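Local coordinates for protein cryptochrome DASH, chloroplastic/mitochondrial (Arabidopsis thaliana, PDB 2J4D) that binds FAD and a folate antenna, repairs cyclobutane pyrimidine dimers in single-stranded DNA and may act as a blue-light photoreceptor, at residues Met389-Arg392 and Gly393-Val397; Leu362-Ser365 and Trp366-Ala369; Val322-Glu325 and Leu326-Asp330. All blocks are in the same frame, centred on the assembly; numbering follows the deposited sequence.

Interaction 1: residues Met389-Arg392 and Gly393-Val397; sequences MSNR and GRQIV. With FAD (flavin-adenine dinucleotide), chain C.
Ser390 is the N-cap of helix 391-404 and holds the backbone N-H of Gly393, with 3.0 Å between Ser390 OG and Gly393 N. Its chi1 of 68° sets OG between the backbone N and the carbonyl carbon, turned to the first helical turn. Gly393 suits its place because a CB would press on both Ser390 OG and Met389 CG. Arg394 runs in the opposite direction past Met389 and presents the edge of its guanidinium to one carbonyl oxygen. Arg394 NE reaches Met389 O at 2.7 Å from above the carbonyl plane, whereas Arg394 NH2 reaches Met389 O at 3.0 Å within that plane. This two-nitrogen grip, with the Asp422 salt bridge to NH2, should fix the rotation of the guanidinium. FAD C3' lies over the centre of one guanidinium face, and Arg394 NH1 comes within 3.2 Å of FAD C4X, so a positive charge beside the flavin would probably stabilise negative charge on its ring. Met389 and Val397 reach toward each other, tip to tip, Met389 SD being 3.7 Å from Val397 CG2. Arg392 curls at chi2 and chi3, which brings one guanidinium face under Gln395 NE2, toward its rim; its main polar partner is Gln453, bonded to NH1, and Tyr457 adds a cation-pi contact. Its aliphatic part crosses Ile396, with Arg392 CD 3.7 Å from Ile396 CD1. On the flavin side of the helix, Gln395 CG lies 3.7 Å from the methyl FAD C8M.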
loop_
_atom_site.group_PDB
_atom_site.type_symbol
_atom_site.label_atom_id
_atom_site.label_comp_id
_atom_site.label_asym_id
_atom_site.label_seq_id
_atom_site.Cartn_x
_atom_site.Cartn_y
_atom_site.Cartn_z
ATOM N N MET A 389 6.697 5.279 7.611
ATOM C CA MET A 389 6.646 6.475 8.450
ATOM C C MET A 389 5.256 6.469 9.064
ATOM O O MET A 389 4.288 6.093 8.392
ATOM C CB MET A 389 6.843 7.758 7.635
ATOM C CG MET A 389 6.970 9.015 8.510
ATOM S SD MET A 389 7.048 10.578 7.610
ATOM C CE MET A 389 8.475 10.297 6.512
ATOM N N SER A 390 5.153 6.861 10.334
ATOM C CA SER A 390 3.853 6.889 11.008
ATOM C C SER A 390 2.962 7.910 10.318
ATOM O O SER A 390 3.457 8.847 9.691
ATOM C CB SER A 390 3.993 7.287 12.484
ATOM O OG SER A 390 4.405 8.638 12.600
ATOM N N ASN A 391 1.650 7.729 10.444
ATOM C CA ASN A 391 0.709 8.659 9.837
ATOM C C ASN A 391 0.942 10.075 10.378
ATOM O O ASN A 391 0.901 11.054 9.632
ATOM C CB ASN A 391 -0.726 8.221 10.133
ATOM C CG ASN A 391 -1.751 9.198 9.585
ATOM O OD1 ASN A 391 -1.787 9.471 8.383
ATOM N ND2 ASN A 391 -2.582 9.742 10.467
ATOM N N ARG A 392 1.183 10.180 11.683
ATOM C CA ARG A 392 1.429 11.480 12.308
ATOM C C ARG A 392 2.676 12.117 11.681
ATOM O O ARG A 392 2.677 13.292 11.330
ATOM C CB ARG A 392 1.613 11.293 13.821
ATOM C CG ARG A 392 2.059 12.530 14.598
ATOM C CD ARG A 392 1.115 13.705 14.406
ATOM N NE ARG A 392 -0.286 13.299 14.494
ATOM C CZ ARG A 392 -1.311 14.142 14.402
ATOM N NH1 ARG A 392 -1.088 15.438 14.227
ATOM N NH2 ARG A 392 -2.561 13.690 14.465
ATOM N N GLY A 393 3.730 11.324 11.520
ATOM C CA GLY A 393 4.950 11.841 10.926
ATOM C C GLY A 393 4.761 12.321 9.498
ATOM O O GLY A 393 5.281 13.376 9.116
ATOM N N ARG A 394 4.016 11.554 8.703
ATOM C CA ARG A 394 3.779 11.927 7.313
ATOM C C ARG A 394 3.046 13.258 7.212
ATOM O O ARG A 394 3.349 14.077 6.346
ATOM C CB ARG A 394 2.963 10.843 6.595
ATOM C CG ARG A 394 3.620 9.483 6.585
ATOM C CD ARG A 394 2.841 8.465 5.724
ATOM N NE ARG A 394 3.115 7.098 6.161
ATOM C CZ ARG A 394 2.949 6.012 5.414
ATOM N NH1 ARG A 394 2.509 6.119 4.164
ATOM N NH2 ARG A 394 3.207 4.810 5.929
ATOM N N GLN A 395 2.061 13.474 8.079
ATOM C CA GLN A 395 1.330 14.733 8.045
ATOM C C GLN A 395 2.270 15.893 8.399
ATOM O O GLN A 395 2.225 16.959 7.782
ATOM C CB GLN A 395 0.165 14.705 9.038
ATOM C CG GLN A 395 -0.872 13.624 8.766
ATOM C CD GLN A 395 -2.060 13.746 9.693
ATOM O OE1 GLN A 395 -2.876 14.654 9.554
ATOM N NE2 GLN A 395 -2.153 12.842 10.659
ATOM N N ILE A 396 3.114 15.677 9.399
ATOM C CA ILE A 396 4.053 16.703 9.838
ATOM C C ILE A 396 5.105 17.046 8.781
ATOM O O ILE A 396 5.270 18.219 8.428
ATOM C CB ILE A 396 4.754 16.272 11.149
ATOM C CG1 ILE A 396 3.714 16.112 12.261
ATOM C CG2 ILE A 396 5.793 17.309 11.555
ATOM C CD1 ILE A 396 4.254 15.494 13.528
ATOM N N VAL A 397 5.806 16.040 8.254
ATOM C CA VAL A 397 6.837 16.321 7.255
ATOM C C VAL A 397 6.249 16.930 5.989
ATOM O O VAL A 397 6.923 17.689 5.290
ATOM C CB VAL A 397 7.685 15.063 6.892
ATOM C CG1 VAL A 397 8.371 14.545 8.136
ATOM C CG2 VAL A 397 6.819 13.968 6.253
HETATM P PA FAD C . -3.409 2.487 10.703
HETATM O O1A FAD C . -3.244 1.186 11.382
HETATM O O2A FAD C . -3.617 3.716 11.503
HETATM O O5B FAD C . -4.622 2.404 9.650
HETATM C C5B FAD C . -5.091 1.127 9.164
HETATM C C4B FAD C . -5.193 1.204 7.637
HETATM O O4B FAD C . -6.089 2.261 7.297
HETATM C C3B FAD C . -3.889 1.530 6.918
HETATM O O3B FAD C . -3.048 0.398 6.769
HETATM C C2B FAD C . -4.404 2.109 5.636
HETATM O O2B FAD C . -4.668 1.170 4.618
HETATM C C1B FAD C . -5.647 2.897 6.087
HETATM N N9A FAD C . -5.419 4.331 6.367
HETATM C C8A FAD C . -5.188 4.927 7.591
HETATM N N7A FAD C . -5.032 6.241 7.497
HETATM C C5A FAD C . -5.173 6.516 6.154
HETATM C C6A FAD C . -5.105 7.724 5.422
HETATM N N6A FAD C . -4.898 8.919 5.960
HETATM N N1A FAD C . -5.285 7.646 4.051
HETATM C C2A FAD C . -5.502 6.430 3.450
HETATM N N3A FAD C . -5.576 5.239 4.092
HETATM C C4A FAD C . -5.393 5.333 5.437
HETATM N N1 FAD C . -1.112 5.265 3.024
HETATM C C2 FAD C . -0.894 4.272 2.092
HETATM O O2 FAD C . -1.441 3.188 2.188
HETATM N N3 FAD C . -0.022 4.541 1.025
HETATM C C4 FAD C . 0.642 5.752 0.848
HETATM O O4 FAD C . 1.407 5.927 -0.119
HETATM C C4X FAD C . 0.415 6.766 1.810
HETATM N N5 FAD C . 1.044 8.017 1.713
HETATM C C5X FAD C . 0.727 9.048 2.600
HETATM C C6 FAD C . 1.264 10.330 2.427
HETATM C C7 FAD C . 0.966 11.397 3.306
HETATM C C7M FAD C . 1.576 12.756 3.061
HETATM C C8 FAD C . 0.079 11.143 4.414
HETATM C C8M FAD C . -0.299 12.226 5.412
HETATM C C9 FAD C . -0.468 9.858 4.597
HETATM C C9A FAD C . -0.162 8.789 3.704
HETATM N N10 FAD C . -0.699 7.477 3.867
HETATM C C10 FAD C . -0.472 6.483 2.890
HETATM C "C1'" FAD C . -1.817 7.240 4.837
HETATM C "C2'" FAD C . -1.422 6.773 6.253
HETATM O "O2'" FAD C . -0.431 7.636 6.783
HETATM C "C3'" FAD C . -0.886 5.344 6.197
HETATM O "O3'" FAD C . -1.853 4.461 5.594
HETATM C "C4'" FAD C . -0.554 4.729 7.568
HETATM O "O4'" FAD C . 0.471 5.484 8.217
HETATM C "C5'" FAD C . -0.091 3.292 7.368
HETATM O "O5'" FAD C . 0.200 2.692 8.633
HETATM P P FAD C . -0.792 1.800 9.474
HETATM O O1P FAD C . -1.107 0.651 8.608
HETATM O O2P FAD C . -0.144 1.449 10.767
HETATM O O3P FAD C . -2.042 2.695 9.871
#

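Interaction 2: residues Leu362-Ser365 and Trp366-Ala369; sequences LFES and WRDA
Phe363 and Trp366 meet obliquely through ring carbons, Phe363 CE1 lying 3.8 Å from Trp366 CE3, near the end of helix 360-367. Both rings belong to the helix's apolar side: Trp366 packs on helices 374-386, 391-404 and 409-419, while Phe363 is covered by Met411 and Trp415. Arg367 CB lies over one face of the Phe363 ring, toward its rim; the side chains cross at about a right angle.

The charged contacts gather round Arg367. A bend at chi3 (73°) brings its guanidinium side-on to Asp368, with 2.9 Å from Arg367 NE to Asp368 OD1 and 3.0 Å from Arg367 NH2 to the syn lone pair of Asp368 OD2. Glu364 lies alongside, its CG over one guanidinium face, and makes a long salt bridge, Glu364 OE2 to Arg367 NH2 at 3.9 Å, OE2 also receiving a weak hydrogen bond from Gln360. An alanine at this position removes the guanidinium, which would probably leave the Asp368 carboxylate without its two-nitrogen partner and Glu364 without the positive charge it shares with Asp368.

Backbone bonds complete the turn, the straightest being Arg367 N to Phe363 O at 2.9 Å. Ser365 OG donates to Leu362 O, three residues back. The positive phi of Ala369 closes the helix as the C-prime residue of a Schellman motif, with Lys370 N returning to Ser365 O and Ala369 N to Trp366 O.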
loop_
_atom_site.group_PDB
_atom_site.type_symbol
_atom_site.label_atom_id
_atom_site.label_comp_id
_atom_site.label_asym_id
_atom_site.label_seq_id
_atom_site.Cartn_x
_atom_site.Cartn_y
_atom_site.Cartn_z
ATOM N N LEU A 362 17.286 22.835 -0.791
ATOM C CA LEU A 362 16.287 22.760 0.263
ATOM C C LEU A 362 15.688 21.369 0.279
ATOM O O LEU A 362 15.580 20.743 1.331
ATOM C CB LEU A 362 15.174 23.781 0.045
ATOM C CG LEU A 362 15.368 25.140 0.711
ATOM C CD1 LEU A 362 14.081 25.940 0.593
ATOM C CD2 LEU A 362 15.728 24.948 2.176
ATOM N N PHE A 363 15.301 20.883 -0.894
ATOM C CA PHE A 363 14.716 19.553 -0.978
ATOM C C PHE A 363 15.650 18.485 -0.409
ATOM O O PHE A 363 15.236 17.655 0.408
ATOM C CB PHE A 363 14.374 19.196 -2.428
ATOM C CG PHE A 363 13.921 17.775 -2.598
ATOM C CD1 PHE A 363 12.721 17.345 -2.039
ATOM C CD2 PHE A 363 14.733 16.846 -3.239
ATOM C CE1 PHE A 363 12.341 16.000 -2.108
ATOM C CE2 PHE A 363 14.365 15.502 -3.315
ATOM C CZ PHE A 363 13.168 15.078 -2.747
ATOM N N GLU A 364 16.912 18.503 -0.827
ATOM C CA GLU A 364 17.842 17.500 -0.340
ATOM C C GLU A 364 18.015 17.487 1.174
ATOM O O GLU A 364 18.234 16.424 1.756
ATOM C CB GLU A 364 19.196 17.654 -1.032
ATOM C CG GLU A 364 19.090 17.436 -2.534
ATOM C CD GLU A 364 20.433 17.385 -3.229
ATOM O OE1 GLU A 364 21.408 17.945 -2.682
ATOM O OE2 GLU A 364 20.504 16.794 -4.331
ATOM N N SER A 365 17.903 18.649 1.817
ATOM C CA SER A 365 18.057 18.711 3.273
ATOM C C SER A 365 16.898 17.983 3.959
ATOM O O SER A 365 17.076 17.368 5.013
ATOM C CB SER A 365 18.133 20.170 3.758
ATOM O OG SER A 365 16.910 20.863 3.563
ATOM N N TRP A 366 15.717 18.066 3.352
ATOM C CA TRP A 366 14.513 17.404 3.849
ATOM C C TRP A 366 14.698 15.904 3.615
ATOM O O TRP A 366 14.563 15.089 4.526
ATOM C CB TRP A 366 13.301 17.901 3.053
ATOM C CG TRP A 366 11.959 17.325 3.434
ATOM C CD1 TRP A 366 11.175 17.683 4.508
ATOM C CD2 TRP A 366 11.201 16.352 2.697
ATOM N NE1 TRP A 366 9.978 17.001 4.470
ATOM C CE2 TRP A 366 9.967 16.178 3.373
ATOM C CE3 TRP A 366 11.443 15.613 1.528
ATOM C CZ2 TRP A 366 8.979 15.295 2.916
ATOM C CZ3 TRP A 366 10.454 14.732 1.073
ATOM C CH2 TRP A 366 9.239 14.585 1.768
ATOM N N ARG A 367 15.025 15.561 2.376
ATOM C CA ARG A 367 15.229 14.180 1.967
ATOM C C ARG A 367 16.280 13.468 2.820
ATOM O O ARG A 367 16.067 12.336 3.282
ATOM C CB ARG A 367 15.663 14.156 0.496
ATOM C CG ARG A 367 15.849 12.773 -0.088
ATOM C CD ARG A 367 16.592 12.850 -1.410
ATOM N NE ARG A 367 18.005 13.159 -1.198
ATOM C CZ ARG A 367 18.846 13.518 -2.162
ATOM N NH1 ARG A 367 18.421 13.617 -3.417
ATOM N NH2 ARG A 367 20.111 13.793 -1.871
ATOM N N ASP A 368 17.407 14.140 3.037
ATOM C CA ASP A 368 18.499 13.546 3.797
ATOM C C ASP A 368 18.482 13.764 5.299
ATOM O O ASP A 368 19.491 13.538 5.975
ATOM C CB ASP A 368 19.839 14.005 3.221
ATOM C CG ASP A 368 19.978 13.657 1.756
ATOM O OD1 ASP A 368 19.327 12.682 1.311
ATOM O OD2 ASP A 368 20.737 14.349 1.049
ATOM N N ALA A 369 17.340 14.189 5.824
ATOM C CA ALA A 369 17.205 14.402 7.259
ATOM C C ALA A 369 18.277 15.329 7.835
ATOM O O ALA A 369 18.926 14.990 8.825
ATOM C CB ALA A 369 17.240 13.061 7.980
#

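Interaction 3: residues Val322-Glu325 and Leu326-Asp330; sequences VLFE and LIWRD. With FAD (flavin-adenine dinucleotide), chain C.
Helix 317-339 forms one wall of the adenosine part of the FAD pocket, and on its flank Phe324 and Trp328, one turn apart, make an offset edge-to-face pair. The edge of the indole is directed at the Phe324 face, the planes being 71° apart and the centroid of the phenyl ring 5.3 Å from that of the five-membered ring. Trp328 NE1 comes within 3.5 Å of Phe324 CE2, which lies near the indole plane. Phe324 has its CG trans to the backbone N (chi1 179°), and this swings the ring along the helix beside Trp328, both side chains pointing the same way. Large flat residues suit this flank, where Tyr194 stacks on Trp328 and meets Phe324 edge-to-face, and Trp321 stacks on Phe324.

The pocket side is built by Glu325, Leu326 and Arg329. Glu325 folds back at chi2 (-57°), and its OE1 approaches FAD N7A to 3.1 Å; both atoms are ordinarily acceptors, so a bond here would need a proton on one of them. Glu325 OE1 also lies 3.8 Å from Trp328 CD1 and is thus close to both the adenine and the indole; a long, weak ion pair joins its OE2 to Arg276. Leu326 CD2 lies 4.0 Å from FAD C4B of the adenosine ribose, while Arg329 CD is 3.3 Å from FAD O2B. The extended Arg329 chain carries its guanidinium onward to Ser175 O. Behind these groups the turn is held by backbone bonds such as Ile327 N to Leu323 O, 3.0 Å.

Among its neighbours, Ile327 faces helix 194-204, Leu323 and Leu326 pack on helix 299-312, Leu326 and Arg329 touch Leu292 of helix 289-293, and Asp330 accepts the backbone N-H groups of Met177 and Tyr178 in the adjoining loop.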
loop_
_atom_site.group_PDB
_atom_site.type_symbol
_atom_site.label_atom_id
_atom_site.label_comp_id
_atom_site.label_asym_id
_atom_site.label_seq_id
_atom_site.Cartn_x
_atom_site.Cartn_y
_atom_site.Cartn_z
ATOM N N VAL A 322 -10.459 1.147 13.394
ATOM C CA VAL A 322 -9.633 0.559 12.353
ATOM C C VAL A 322 -10.451 0.583 11.057
ATOM O O VAL A 322 -9.903 0.765 9.974
ATOM C CB VAL A 322 -9.208 -0.886 12.702
ATOM C CG1 VAL A 322 -10.428 -1.782 12.841
ATOM C CG2 VAL A 322 -8.288 -1.427 11.620
ATOM N N LEU A 323 -11.768 0.434 11.175
ATOM C CA LEU A 323 -12.633 0.458 9.996
ATOM C C LEU A 323 -12.753 1.879 9.473
ATOM O O LEU A 323 -12.801 2.107 8.270
ATOM C CB LEU A 323 -14.013 -0.101 10.337
ATOM C CG LEU A 323 -13.983 -1.535 10.858
ATOM C CD1 LEU A 323 -15.404 -2.031 11.058
ATOM C CD2 LEU A 323 -13.237 -2.433 9.870
ATOM N N PHE A 324 -12.808 2.835 10.392
ATOM C CA PHE A 324 -12.876 4.251 10.036
ATOM C C PHE A 324 -11.665 4.572 9.138
ATOM O O PHE A 324 -11.788 5.243 8.105
ATOM C CB PHE A 324 -12.814 5.086 11.329
ATOM C CG PHE A 324 -12.840 6.574 11.118
ATOM C CD1 PHE A 324 -14.044 7.265 11.060
ATOM C CD2 PHE A 324 -11.652 7.293 11.008
ATOM C CE1 PHE A 324 -14.064 8.654 10.894
ATOM C CE2 PHE A 324 -11.662 8.679 10.840
ATOM C CZ PHE A 324 -12.868 9.359 10.784
ATOM N N GLU A 325 -10.490 4.091 9.530
ATOM C CA GLU A 325 -9.290 4.371 8.745
ATOM C C GLU A 325 -9.290 3.653 7.387
ATOM O O GLU A 325 -8.799 4.196 6.389
ATOM C CB GLU A 325 -8.039 4.008 9.548
ATOM C CG GLU A 325 -7.841 4.831 10.832
ATOM C CD GLU A 325 -7.785 6.344 10.606
ATOM O OE1 GLU A 325 -7.394 6.788 9.506
ATOM O OE2 GLU A 325 -8.119 7.097 11.545
ATOM N N LEU A 326 -9.844 2.443 7.341
ATOM C CA LEU A 326 -9.908 1.709 6.081
ATOM C C LEU A 326 -10.856 2.423 5.126
ATOM O O LEU A 326 -10.709 2.315 3.906
ATOM C CB LEU A 326 -10.378 0.266 6.306
ATOM C CG LEU A 326 -9.313 -0.675 6.872
ATOM C CD1 LEU A 326 -9.928 -2.036 7.198
ATOM C CD2 LEU A 326 -8.178 -0.813 5.844
ATOM N N ILE A 327 -11.831 3.144 5.681
ATOM C CA ILE A 327 -12.773 3.894 4.853
ATOM C C ILE A 327 -12.044 5.078 4.217
ATOM O O ILE A 327 -12.400 5.524 3.127
ATOM C CB ILE A 327 -13.997 4.370 5.683
ATOM C CG1 ILE A 327 -14.799 3.143 6.133
ATOM C CG2 ILE A 327 -14.898 5.274 4.845
ATOM C CD1 ILE A 327 -15.990 3.461 7.010
ATOM N N TRP A 328 -11.012 5.578 4.894
ATOM C CA TRP A 328 -10.214 6.667 4.341
ATOM C C TRP A 328 -9.484 6.117 3.115
ATOM O O TRP A 328 -9.331 6.812 2.108
ATOM C CB TRP A 328 -9.184 7.179 5.359
ATOM C CG TRP A 328 -9.627 8.413 6.105
ATOM C CD1 TRP A 328 -10.036 8.488 7.413
ATOM C CD2 TRP A 328 -9.718 9.743 5.581
ATOM N NE1 TRP A 328 -10.371 9.791 7.732
ATOM C CE2 TRP A 328 -10.183 10.578 6.627
ATOM C CE3 TRP A 328 -9.452 10.313 4.330
ATOM C CZ2 TRP A 328 -10.383 11.954 6.455
ATOM C CZ3 TRP A 328 -9.653 11.682 4.160
ATOM C CH2 TRP A 328 -10.114 12.485 5.222
ATOM N N ARG A 329 -9.021 4.871 3.208
ATOM C CA ARG A 329 -8.334 4.243 2.075
ATOM C C ARG A 329 -9.321 4.111 0.903
ATOM O O ARG A 329 -8.990 4.421 -0.245
ATOM C CB ARG A 329 -7.799 2.869 2.484
ATOM C CG ARG A 329 -7.226 2.052 1.338
ATOM C CD ARG A 329 -6.497 0.810 1.854
ATOM N NE ARG A 329 -6.055 -0.029 0.749
ATOM C CZ ARG A 329 -6.845 -0.871 0.091
ATOM N NH1 ARG A 329 -8.123 -1.002 0.434
ATOM N NH2 ARG A 329 -6.366 -1.560 -0.935
ATOM N N ASP A 330 -10.534 3.646 1.198
ATOM C CA ASP A 330 -11.574 3.515 0.174
ATOM C C ASP A 330 -11.826 4.873 -0.478
ATOM O O ASP A 330 -11.897 4.997 -1.707
ATOM C CB ASP A 330 -12.893 3.051 0.803
ATOM C CG ASP A 330 -13.015 1.546 0.899
ATOM O OD1 ASP A 330 -11.995 0.823 0.801
ATOM O OD2 ASP A 330 -14.160 1.083 1.091
HETATM P PA FAD C . -3.409 2.487 10.703
HETATM O O1A FAD C . -3.244 1.186 11.382
HETATM O O2A FAD C . -3.617 3.716 11.503
HETATM O O5B FAD C . -4.622 2.404 9.650
HETATM C C5B FAD C . -5.091 1.127 9.164
HETATM C C4B FAD C . -5.193 1.204 7.637
HETATM O O4B FAD C . -6.089 2.261 7.297
HETATM C C3B FAD C . -3.889 1.530 6.918
HETATM O O3B FAD C . -3.048 0.398 6.769
HETATM C C2B FAD C . -4.404 2.109 5.636
HETATM O O2B FAD C . -4.668 1.170 4.618
HETATM C C1B FAD C . -5.647 2.897 6.087
HETATM N N9A FAD C . -5.419 4.331 6.367
HETATM C C8A FAD C . -5.188 4.927 7.591
HETATM N N7A FAD C . -5.032 6.241 7.497
HETATM C C5A FAD C . -5.173 6.516 6.154
HETATM C C6A FAD C . -5.105 7.724 5.422
HETATM N N6A FAD C . -4.898 8.919 5.960
HETATM N N1A FAD C . -5.285 7.646 4.051
HETATM C C2A FAD C . -5.502 6.430 3.450
HETATM N N3A FAD C . -5.576 5.239 4.092
HETATM C C4A FAD C . -5.393 5.333 5.437
HETATM N N1 FAD C . -1.112 5.265 3.024
HETATM C C2 FAD C . -0.894 4.272 2.092
HETATM O O2 FAD C . -1.441 3.188 2.188
HETATM N N3 FAD C . -0.022 4.541 1.025
HETATM C C4 FAD C . 0.642 5.752 0.848
HETATM O O4 FAD C . 1.407 5.927 -0.119
HETATM C C4X FAD C . 0.415 6.766 1.810
HETATM N N5 FAD C . 1.044 8.017 1.713
HETATM C C5X FAD C . 0.727 9.048 2.600
HETATM C C6 FAD C . 1.264 10.330 2.427
HETATM C C7 FAD C . 0.966 11.397 3.306
HETATM C C7M FAD C . 1.576 12.756 3.061
HETATM C C8 FAD C . 0.079 11.143 4.414
HETATM C C8M FAD C . -0.299 12.226 5.412
HETATM C C9 FAD C . -0.468 9.858 4.597
HETATM C C9A FAD C . -0.162 8.789 3.704
HETATM N N10 FAD C . -0.699 7.477 3.867
HETATM C C10 FAD C . -0.472 6.483 2.890
HETATM C "C1'" FAD C . -1.817 7.240 4.837
HETATM C "C2'" FAD C . -1.422 6.773 6.253
HETATM O "O2'" FAD C . -0.431 7.636 6.783
HETATM C "C3'" FAD C . -0.886 5.344 6.197
HETATM O "O3'" FAD C . -1.853 4.461 5.594
HETATM C "C4'" FAD C . -0.554 4.729 7.568
HETATM O "O4'" FAD C . 0.471 5.484 8.217
HETATM C "C5'" FAD C . -0.091 3.292 7.368
HETATM O "O5'" FAD C . 0.200 2.692 8.633
HETATM P P FAD C . -0.792 1.800 9.474
HETATM O O1P FAD C . -1.107 0.651 8.608
HETATM O O2P FAD C . -0.144 1.449 10.767
HETATM O O3P FAD C . -2.042 2.695 9.871
#

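From the N terminus, interaction 3 comes first, on helix 317-339, then interaction 2 at the end of helix 360-367, and last interaction 1 at the start of helix 391-404. Each is local to one continuous stretch, so none closes a long loop and none nests in or crosses another. Interactions 1 and 3 both touch FAD, the first at the flavin and ribityl chain and the other at the adenosine, with centres about 17 Å apart. Interaction 2 touches interaction 1, where Trp366 NE1 probably donates to Val397 O at 3.2 Å, and thus ties helix 360-367 to helix 391-404. Interactions 2 and 3 lie about 31 Å apart, centre to centre.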